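Local coordinates for protein Cys-Gly metallodipeptidase DUG1 (Saccharomyces cerevisiae, PDB 4G1P) that cleaves the Cys-Gly dipeptide with high specificity as a metal-dependent dipeptidase and serves as the catalytic component of the complex that degrades glutathione, at residues A[21-24]-A[25-29]; A[287-290]-A[291-294]; A[351-355]-A[356-360]; A[390-393]-A[394-398]. One frame throughout, in Å; residues are numbered along the deposited sequence.

In the fold
The four contacts are local, each joining residues a few positions apart. Interaction 1 lies on helix 16-28, close to the dinuclear zinc centre: the Ile27 side chain is about 9 Å from that of Asp137 and about 12 Å from a zinc ion. Interaction 3 is across the chain's centre from it, about 40 Å between centres, with the Ser355 side chain about 12 Å from a bound cysteine. Interactions 2, 3 and 4 lie at or just before helix starts. Interactions 3 and 4 touch, Pro351 CG meeting Val391 CG2 at 4.0 Å, whereas interaction 2 stays apart, its nearest atoms about 17 Å from those of interaction 4.

Interaction 1 (A[21-24]-A[25-29])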
loop_
_atom_site.group_PDB
_atom_site.type_symbol
_atom_site.label_atom_id
_atom_site.label_comp_id
_atom_site.label_asym_id
_atom_site.label_seq_id
_atom_site.Cartn_x
_atom_site.Cartn_y
_atom_site.Cartn_z
ATOM N N SER A 21 -6.421 23.915 26.759
ATOM C CA SER A 21 -7.625 24.101 25.993
ATOM C C SER A 21 -7.276 24.509 24.564
ATOM O O SER A 21 -7.774 23.931 23.588
ATOM C CB SER A 21 -8.496 25.151 26.664
ATOM O OG SER A 21 -9.668 25.373 25.907
ATOM N N ARG A 22 -6.410 25.502 24.445
ATOM C CA ARG A 22 -5.976 25.966 23.143
ATOM C C ARG A 22 -5.365 24.814 22.346
ATOM O O ARG A 22 -5.667 24.640 21.166
ATOM C CB ARG A 22 -4.982 27.105 23.303
ATOM C CG ARG A 22 -4.199 27.397 22.051
ATOM C CD ARG A 22 -3.185 28.500 22.293
ATOM N NE ARG A 22 -3.821 29.811 22.337
ATOM C CZ ARG A 22 -3.352 30.850 23.014
ATOM N NH1 ARG A 22 -2.231 30.750 23.718
ATOM N NH2 ARG A 22 -4.010 31.996 22.979
ATOM N N LEU A 23 -4.539 24.009 23.003
ATOM C CA LEU A 23 -3.842 22.929 22.327
ATOM C C LEU A 23 -4.818 21.815 21.916
ATOM O O LEU A 23 -4.614 21.136 20.923
ATOM C CB LEU A 23 -2.723 22.391 23.209
ATOM C CG LEU A 23 -1.886 21.250 22.646
ATOM C CD1 LEU A 23 -1.218 21.662 21.357
ATOM C CD2 LEU A 23 -0.856 20.811 23.664
ATOM N N THR A 24 -5.902 21.656 22.661
ATOM C CA THR A 24 -6.867 20.617 22.334
ATOM C C THR A 24 -7.603 20.947 21.048
ATOM O O THR A 24 -7.791 20.072 20.201
ATOM C CB THR A 24 -7.906 20.415 23.446
ATOM O OG1 THR A 24 -7.243 20.084 24.672
ATOM C CG2 THR A 24 -8.859 19.312 23.070
ATOM N N LYS A 25 -8.021 22.205 20.914
ATOM C CA LYS A 25 -8.780 22.636 19.746
ATOM C C LYS A 25 -7.957 22.472 18.487
ATOM O O LYS A 25 -8.446 21.960 17.473
ATOM C CB LYS A 25 -9.210 24.091 19.881
ATOM C CG LYS A 25 -10.371 24.308 20.827
ATOM C CD LYS A 25 -10.482 25.765 21.255
ATOM C CE LYS A 25 -11.577 25.943 22.283
ATOM N NZ LYS A 25 -11.695 24.695 23.096
ATOM N N ALA A 26 -6.704 22.906 18.574
ATOM C CA ALA A 26 -5.752 22.823 17.479
ATOM C C ALA A 26 -5.537 21.385 16.999
ATOM O O ALA A 26 -5.599 21.091 15.809
ATOM C CB ALA A 26 -4.427 23.441 17.906
ATOM N N ILE A 27 -5.277 20.500 17.947
ATOM C CA ILE A 27 -5.002 19.110 17.653
ATOM C C ILE A 27 -6.235 18.449 17.025
ATOM O O ILE A 27 -6.116 17.493 16.265
ATOM C CB ILE A 27 -4.542 18.390 18.950
ATOM C CG1 ILE A 27 -3.170 18.917 19.379
ATOM C CG2 ILE A 27 -4.503 16.887 18.792
ATOM C CD1 ILE A 27 -2.121 18.829 18.297
ATOM N N GLN A 28 -7.421 18.979 17.310
ATOM C CA GLN A 28 -8.656 18.368 16.815
ATOM C C GLN A 28 -8.913 18.643 15.341
ATOM O O GLN A 28 -9.637 17.910 14.691
ATOM C CB GLN A 28 -9.860 18.826 17.623
ATOM C CG GLN A 28 -10.556 17.703 18.335
ATOM C CD GLN A 28 -11.107 18.144 19.692
ATOM O OE1 GLN A 28 -10.862 17.495 20.733
ATOM N NE2 GLN A 28 -11.853 19.261 19.689
ATOM N N ILE A 29 -8.340 19.715 14.819
ATOM C CA ILE A 29 -8.464 19.989 13.401
ATOM C C ILE A 29 -7.356 19.240 12.672
ATOM O O ILE A 29 -6.182 19.583 12.800
ATOM C CB ILE A 29 -8.335 21.473 13.126
ATOM C CG1 ILE A 29 -9.210 22.260 14.096
ATOM C CG2 ILE A 29 -8.680 21.766 11.690
ATOM C CD1 ILE A 29 -8.959 23.746 14.056
HETATM O O HOH W 1 -8.322 16.930 20.533
#
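Thr24 O is approached by two donors: the backbone N of Gln28, a weak bond of 3.1 Å, and a water 3.2 Å away. The same water lies 2.6 Å from Gln28 OE1 and is placed to bridge the carbonyl and the amide one turn on, though other acceptors nearby compete for its protons. Gln28 can do this because its chain bends at chi2 and brings the amide back beside Thr24, where OE1 passes 3.6 Å from the methyl CG2. An alanine in place of Gln28 would probably leave this water without one of its acceptors and strip the Thr24 methyl of the amide lying alongside it. OE1 also takes a weak bond from Lys120.

Thr24, with one polar branch and one methyl, suits a half-covered place on the helix: with OG1 beside its own N (chi1 -58°), the hydroxyl bonds back to Phe20 O while CG2 faces Gln28. Ordinary helical bonds run through the rest, such as Lys25 N to Ser21 O at 3.2 Å. On the buried side Leu23 and Ile27, four residues apart, lie side by side and point the same way, CD1 of Leu23 meeting CG1 of Ile27 at 3.9 Å; two branched aliphatics here make one continuous apolar ridge.

Helix 16-28 turns this ridge toward Leu121, and Leu23 with Ala26 also packs on Leu143 of helix 135-154, where the small Ala26 allows close approach. Arg22 reaches Asp150 and Asn147 of that helix and Gln52 of helix 39-55, whose Phe48 covers Lys25 and Ala26.

Interaction 2 (A[287-290]-A[291-294]); sequences FSVE and ELNA
Glu291 OE2 takes two hydrogen bonds from Ser288, one residue gripping a single carboxylate oxygen. The hydroxyl OG donates at 3.0 Å to the anti lone pair of OE2, and the backbone N of Ser288 gives a second bond, 2.7 Å but weak because it is strongly bent. Glutamate has the length for this; CG, anti to its carbonyl carbon (chi1 -65°), starts an extended chain that leads back to Ser288. An alanine at Glu291 would probably leave the Ser288 hydroxyl and N-H without this acceptor and the start of the helix less firmly fixed.

Ser288 O, in turn, accepts from Leu292 N at 3.2 Å, in the carbonyl plane, and more weakly from Glu291 N. The next turn is held by Asn293 N to Val289 O, 2.7 Å and almost straight at 170°.

Beyond these bonds comes the apolar packing. The Phe287 ring lies obliquely against Glu291, CE1 being 3.7 Å from CB, and its CZ touches Leu292 CB at 4.0 Å. The ring also meets Ile309 and Arg313 of helix 306-314, and Leu292 packs on Val240 of the second subunit.

The pattern is that of a helix N-terminus. Ser288 is the N-cap, and Glu291 gives the N3 half of a capping box through the weak bond from the Ser288 N-H; the serine hydroxyl here donates to the carboxylate, so the box is not the full reciprocal one. Phe287 and Leu292, which flank the cap at N' and N4, form a hydrophobic staple at the start of helix 289-296.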
loop_
_atom_site.group_PDB
_atom_site.type_symbol
_atom_site.label_atom_id
_atom_site.label_comp_id
_atom_site.label_asym_id
_atom_site.label_seq_id
_atom_site.Cartn_x
_atom_site.Cartn_y
_atom_site.Cartn_z
ATOM N N PHE A 287 24.654 9.635 25.933
ATOM C CA PHE A 287 23.789 8.748 25.165
ATOM C C PHE A 287 24.335 7.334 25.130
ATOM O O PHE A 287 25.546 7.122 25.133
ATOM C CB PHE A 287 23.626 9.244 23.737
ATOM C CG PHE A 287 22.496 8.598 23.008
ATOM C CD1 PHE A 287 21.187 8.833 23.395
ATOM C CD2 PHE A 287 22.733 7.770 21.926
ATOM C CE1 PHE A 287 20.135 8.245 22.718
ATOM C CE2 PHE A 287 21.691 7.177 21.243
ATOM C CZ PHE A 287 20.390 7.416 21.636
ATOM N N SER A 288 23.433 6.366 25.081
ATOM C CA SER A 288 23.824 4.972 25.002
ATOM C C SER A 288 22.826 4.206 24.145
ATOM O O SER A 288 21.672 4.631 23.967
ATOM C CB SER A 288 23.834 4.374 26.386
ATOM O OG SER A 288 22.514 4.380 26.889
ATOM N N VAL A 289 23.276 3.066 23.628
ATOM C CA VAL A 289 22.461 2.240 22.756
ATOM C C VAL A 289 21.223 1.747 23.500
ATOM O O VAL A 289 20.173 1.526 22.896
ATOM C CB VAL A 289 23.280 1.066 22.165
ATOM C CG1 VAL A 289 23.591 0.036 23.232
ATOM C CG2 VAL A 289 22.543 0.426 20.995
ATOM N N GLU A 290 21.336 1.612 24.819
ATOM C CA GLU A 290 20.203 1.203 25.644
ATOM C C GLU A 290 19.075 2.199 25.508
ATOM O O GLU A 290 17.906 1.832 25.523
ATOM C CB GLU A 290 20.601 1.105 27.112
ATOM C CG GLU A 290 21.407 -0.126 27.465
ATOM C CD GLU A 290 22.787 -0.135 26.824
ATOM O OE1 GLU A 290 23.372 0.961 26.612
ATOM O OE2 GLU A 290 23.277 -1.249 26.528
ATOM N N GLU A 291 19.433 3.472 25.397
ATOM C CA GLU A 291 18.436 4.508 25.196
ATOM C C GLU A 291 17.843 4.360 23.802
ATOM O O GLU A 291 16.633 4.425 23.631
ATOM C CB GLU A 291 19.045 5.895 25.397
ATOM C CG GLU A 291 19.510 6.150 26.827
ATOM C CD GLU A 291 20.390 7.383 26.952
ATOM O OE1 GLU A 291 19.842 8.504 27.071
ATOM O OE2 GLU A 291 21.633 7.225 26.931
ATOM N N LEU A 292 18.700 4.137 22.814
ATOM C CA LEU A 292 18.235 3.905 21.456
ATOM C C LEU A 292 17.265 2.716 21.401
ATOM O O LEU A 292 16.204 2.807 20.800
ATOM C CB LEU A 292 19.412 3.677 20.515
ATOM C CG LEU A 292 19.036 3.410 19.059
ATOM C CD1 LEU A 292 18.382 4.655 18.477
ATOM C CD2 LEU A 292 20.266 3.000 18.255
ATOM N N ASN A 293 17.620 1.618 22.057
ATOM C CA ASN A 293 16.713 0.489 22.182
ATOM C C ASN A 293 15.372 0.804 22.861
ATOM O O ASN A 293 14.359 0.156 22.593
ATOM C CB ASN A 293 17.393 -0.657 22.925
ATOM C CG ASN A 293 18.569 -1.213 22.169
ATOM O OD1 ASN A 293 18.694 -1.015 20.957
ATOM N ND2 ASN A 293 19.447 -1.916 22.877
ATOM N N ALA A 294 15.358 1.780 23.753
ATOM C CA ALA A 294 14.138 2.063 24.489
ATOM C C ALA A 294 13.181 2.767 23.561
ATOM O O ALA A 294 11.981 2.528 23.596
ATOM C CB ALA A 294 14.431 2.919 25.698
#

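Interaction 3 (A[351-355]-A[356-360]); sequences PDMDS and EKLTS
The carboxylate of Asp354 receives the backbone N of Lys357 from above its plane, 54° out of it, at OD2, 3.2 Å away and nearly straight at 164°. It is the capping bond of helix 355-371: CG of Asp354 lies anti to the backbone N, which swings the group over the first turn. A second flat group stands alongside. The Glu356 carboxylate points the same way, its plane only 16° from that of Asp354, and Glu356 CB comes 3.3 Å from OD2; Asp354 OD1 and Glu356 OE1, probably both charged, are 5.3 Å apart and not in contact.

Behind the cap the backbone takes over. Leu358 N bonds to Asp354 O at 3.0 Å, and Thr359 N to Ser355 O, also at 3.0 Å. Ser355 OG turns elsewhere, to Asp386, and the Thr359 hydroxyl to Tyr221, so a small polar side chain at each place ties the helix to the neighbouring strands 378-391 and 210-226.

The apolar part is a hydrophobic staple. Met353, just before the cap, and Leu358, five residues on, cross at an angle, and the Met353 methyl CE touches Leu358 CD2 at 3.7 Å. The unbranched methionine suits this because its chain bends at its last torsion to bring CE over the leucine, and both pack on Ile267 and Ile347.

An aspartate at the N-cap thus offers an acceptor to a first-turn amide that has no helical carbonyl before it. The negative charges of Asp354 and Glu356 probably also interact favourably with the positive end of the helix dipole.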
loop_
_atom_site.group_PDB
_atom_site.type_symbol
_atom_site.label_atom_id
_atom_site.label_comp_id
_atom_site.label_asym_id
_atom_site.label_seq_id
_atom_site.Cartn_x
_atom_site.Cartn_y
_atom_site.Cartn_z
ATOM N N PRO A 351 26.919 17.506 5.110
ATOM C CA PRO A 351 27.984 18.145 4.332
ATOM C C PRO A 351 29.036 17.103 3.913
ATOM O O PRO A 351 29.322 16.173 4.670
ATOM C CB PRO A 351 28.566 19.156 5.316
ATOM C CG PRO A 351 28.220 18.607 6.669
ATOM C CD PRO A 351 26.883 17.991 6.502
ATOM N N ASP A 352 29.584 17.242 2.712
ATOM C CA ASP A 352 29.238 18.341 1.822
ATOM C C ASP A 352 28.502 17.837 0.590
ATOM O O ASP A 352 28.955 18.063 -0.525
ATOM C CB ASP A 352 30.507 19.074 1.367
ATOM C CG ASP A 352 31.523 19.257 2.493
ATOM O OD1 ASP A 352 31.157 19.791 3.565
ATOM O OD2 ASP A 352 32.691 18.850 2.303
ATOM N N MET A 353 27.369 17.164 0.779
ATOM C CA MET A 353 26.632 16.592 -0.350
ATOM C C MET A 353 25.849 17.647 -1.138
ATOM O O MET A 353 25.053 18.384 -0.568
ATOM C CB MET A 353 25.694 15.489 0.142
ATOM C CG MET A 353 26.426 14.319 0.749
ATOM S SD MET A 353 25.368 13.204 1.684
ATOM C CE MET A 353 24.258 12.645 0.385
ATOM N N ASP A 354 26.087 17.734 -2.444
ATOM C CA ASP A 354 25.319 18.641 -3.295
ATOM C C ASP A 354 24.025 17.967 -3.753
ATOM O O ASP A 354 24.049 16.822 -4.213
ATOM C CB ASP A 354 26.147 19.084 -4.509
ATOM C CG ASP A 354 25.358 19.973 -5.472
ATOM O OD1 ASP A 354 24.695 20.932 -5.023
ATOM O OD2 ASP A 354 25.387 19.702 -6.690
ATOM N N SER A 355 22.906 18.677 -3.629
ATOM C CA SER A 355 21.595 18.127 -3.962
ATOM C C SER A 355 21.574 17.604 -5.395
ATOM O O SER A 355 21.327 16.411 -5.631
ATOM C CB SER A 355 20.502 19.182 -3.763
ATOM O OG SER A 355 19.202 18.635 -3.947
ATOM N N GLU A 356 21.853 18.512 -6.330
ATOM C CA GLU A 356 21.948 18.212 -7.757
ATOM C C GLU A 356 22.773 16.965 -8.068
ATOM O O GLU A 356 22.269 16.007 -8.657
ATOM C CB GLU A 356 22.579 19.393 -8.478
ATOM C CG GLU A 356 21.848 19.832 -9.722
ATOM C CD GLU A 356 20.705 20.766 -9.408
ATOM O OE1 GLU A 356 20.412 20.940 -8.204
ATOM O OE2 GLU A 356 20.111 21.334 -10.356
ATOM N N LYS A 357 24.046 16.983 -7.678
ATOM C CA LYS A 357 24.926 15.848 -7.943
ATOM C C LYS A 357 24.384 14.538 -7.362
ATOM O O LYS A 357 24.490 13.481 -7.983
ATOM C CB LYS A 357 26.352 16.111 -7.438
ATOM C CG LYS A 357 27.352 15.034 -7.893
ATOM C CD LYS A 357 28.801 15.373 -7.519
ATOM C CE LYS A 357 29.787 14.252 -7.910
ATOM N NZ LYS A 357 30.184 13.358 -6.761
ATOM N N LEU A 358 23.807 14.618 -6.171
ATOM C CA LEU A 358 23.284 13.440 -5.509
ATOM C C LEU A 358 22.181 12.840 -6.361
ATOM O O LEU A 358 22.126 11.628 -6.570
ATOM C CB LEU A 358 22.740 13.798 -4.131
ATOM C CG LEU A 358 22.060 12.635 -3.421
ATOM C CD1 LEU A 358 23.004 11.493 -3.278
ATOM C CD2 LEU A 358 21.569 13.052 -2.081
ATOM N N THR A 359 21.312 13.706 -6.863
ATOM C CA THR A 359 20.220 13.285 -7.715
ATOM C C THR A 359 20.714 12.631 -9.004
ATOM O O THR A 359 20.165 11.616 -9.452
ATOM C CB THR A 359 19.313 14.468 -8.028
ATOM O OG1 THR A 359 18.579 14.797 -6.848
ATOM C CG2 THR A 359 18.341 14.141 -9.154
ATOM N N SER A 360 21.756 13.203 -9.596
ATOM C CA SER A 360 22.345 12.603 -10.774
ATOM C C SER A 360 22.892 11.239 -10.427
ATOM O O SER A 360 22.673 10.271 -11.159
ATOM C CB SER A 360 23.457 13.475 -11.333
ATOM O OG SER A 360 22.916 14.646 -11.910
#

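Interaction 4 (A[390-393]-A[394-398]); sequences WVSD and PFNAQ
Asp393 holds the N-H of Phe395 in two ways, and these are the hydrogen bonds of the contact. Its OD1 accepts at 3.0 Å, with the donor N lying 63° out of the carboxylate plane and the bond moderately bent at 142°; a side-chain oxygen joined to the amide two residues on is an Asx turn. Its own carbonyl O takes a weak second bond from the same N, also 3.0 Å, as in an inverse gamma-turn around Pro394. The carboxylate can arrive there because CG sits anti to the backbone N. Aspartate suits the place by having one short arm, and Pro394 between the partners restricts phi and has no N-H of its own to satisfy.

The same carbonyl O of Asp393 receives a weak bond from Ser392 OG at 3.2 Å, which adds another donor around this turn.

Contact of a different kind joins the carboxylate to the aromatic ring. Asp393 OD2 lies in the plane of the Phe395 ring, at its edge and 3.3 Å from CD2; the two planes are 44° apart and the side chains run at about a right angle. An oxygen at the edge meets the C-H rim, which is slightly positive and so probably compatible with a carboxylate.

Capping comes last: Asn396 OD1 accepts from Phe399 N, opening helix 397-410. The turn links that helix to strand 378-391, whose Trp390 pairs with Leu215 of strand 210-226, a pairing that Ser392 just beyond the strand continues with Tyr213, while Pro394 packs on Tyr213 and on Phe416 of strand 415-419.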
loop_
_atom_site.group_PDB
_atom_site.type_symbol
_atom_site.label_atom_id
_atom_site.label_comp_id
_atom_site.label_asym_id
_atom_site.label_seq_id
_atom_site.Cartn_x
_atom_site.Cartn_y
_atom_site.Cartn_z
ATOM N N TRP A 390 22.102 21.583 7.253
ATOM C CA TRP A 390 22.467 22.842 7.873
ATOM C C TRP A 390 23.394 22.576 9.033
ATOM O O TRP A 390 23.153 21.673 9.830
ATOM C CB TRP A 390 21.213 23.580 8.338
ATOM C CG TRP A 390 21.457 24.796 9.190
ATOM C CD1 TRP A 390 21.809 26.049 8.757
ATOM C CD2 TRP A 390 21.327 24.891 10.617
ATOM N NE1 TRP A 390 21.919 26.912 9.829
ATOM C CE2 TRP A 390 21.631 26.228 10.980
ATOM C CE3 TRP A 390 20.993 23.977 11.624
ATOM C CZ2 TRP A 390 21.605 26.670 12.307
ATOM C CZ3 TRP A 390 20.974 24.412 12.935
ATOM C CH2 TRP A 390 21.278 25.753 13.269
ATOM N N VAL A 391 24.480 23.333 9.107
ATOM C CA VAL A 391 25.398 23.199 10.215
ATOM C C VAL A 391 25.781 24.597 10.659
ATOM O O VAL A 391 26.066 25.468 9.839
ATOM C CB VAL A 391 26.691 22.429 9.853
ATOM C CG1 VAL A 391 27.400 21.987 11.111
ATOM C CG2 VAL A 391 26.403 21.226 9.004
ATOM N N SER A 392 25.786 24.810 11.967
ATOM C CA SER A 392 26.169 26.096 12.498
ATOM C C SER A 392 27.057 25.928 13.704
ATOM O O SER A 392 27.129 24.849 14.293
ATOM C CB SER A 392 24.937 26.899 12.881
ATOM O OG SER A 392 25.238 27.728 13.987
ATOM N N ASP A 393 27.735 27.010 14.063
ATOM C CA ASP A 393 28.581 27.036 15.241
ATOM C C ASP A 393 27.716 27.436 16.413
ATOM O O ASP A 393 27.121 28.510 16.406
ATOM C CB ASP A 393 29.726 28.038 15.054
ATOM C CG ASP A 393 30.267 28.576 16.382
ATOM O OD1 ASP A 393 29.673 29.547 16.913
ATOM O OD2 ASP A 393 31.284 28.036 16.886
ATOM N N PRO A 394 27.652 26.570 17.429
ATOM C CA PRO A 394 26.817 26.720 18.626
ATOM C C PRO A 394 27.381 27.672 19.684
ATOM O O PRO A 394 27.190 27.436 20.882
ATOM C CB PRO A 394 26.809 25.310 19.201
ATOM C CG PRO A 394 28.134 24.756 18.807
ATOM C CD PRO A 394 28.417 25.312 17.442
ATOM N N PHE A 395 28.057 28.736 19.282
ATOM C CA PHE A 395 28.597 29.618 20.310
ATOM C C PHE A 395 28.050 31.032 20.306
ATOM O O PHE A 395 28.169 31.728 21.311
ATOM C CB PHE A 395 30.126 29.567 20.347
ATOM C CG PHE A 395 30.643 28.278 20.893
ATOM C CD1 PHE A 395 30.573 28.018 22.247
ATOM C CD2 PHE A 395 31.139 27.300 20.054
ATOM C CE1 PHE A 395 31.008 26.831 22.752
ATOM C CE2 PHE A 395 31.576 26.100 20.560
ATOM C CZ PHE A 395 31.508 25.864 21.908
ATOM N N ASN A 396 27.425 31.433 19.202
ATOM C CA ASN A 396 26.775 32.742 19.081
ATOM C C ASN A 396 25.661 33.113 20.067
ATOM O O ASN A 396 25.038 32.256 20.706
ATOM C CB ASN A 396 25.928 32.789 17.805
ATOM C CG ASN A 396 24.908 31.667 17.749
ATOM O OD1 ASN A 396 23.983 31.601 18.564
ATOM N ND2 ASN A 396 25.086 30.766 16.800
ATOM N N ALA A 397 25.408 34.415 20.146
ATOM C CA ALA A 397 24.552 35.022 21.157
ATOM C C ALA A 397 23.348 34.141 21.499
ATOM O O ALA A 397 23.040 33.933 22.671
ATOM C CB ALA A 397 24.092 36.407 20.692
ATOM N N GLN A 398 22.687 33.612 20.468
ATOM C CA GLN A 398 21.444 32.857 20.657
ATOM C C GLN A 398 21.618 31.601 21.489
ATOM O O GLN A 398 20.852 31.367 22.419
ATOM C CB GLN A 398 20.785 32.515 19.318
ATOM C CG GLN A 398 19.986 33.660 18.710
ATOM C CD GLN A 398 18.881 33.161 17.805
ATOM O OE1 GLN A 398 17.841 32.702 18.276
ATOM N NE2 GLN A 398 19.106 33.226 16.501
#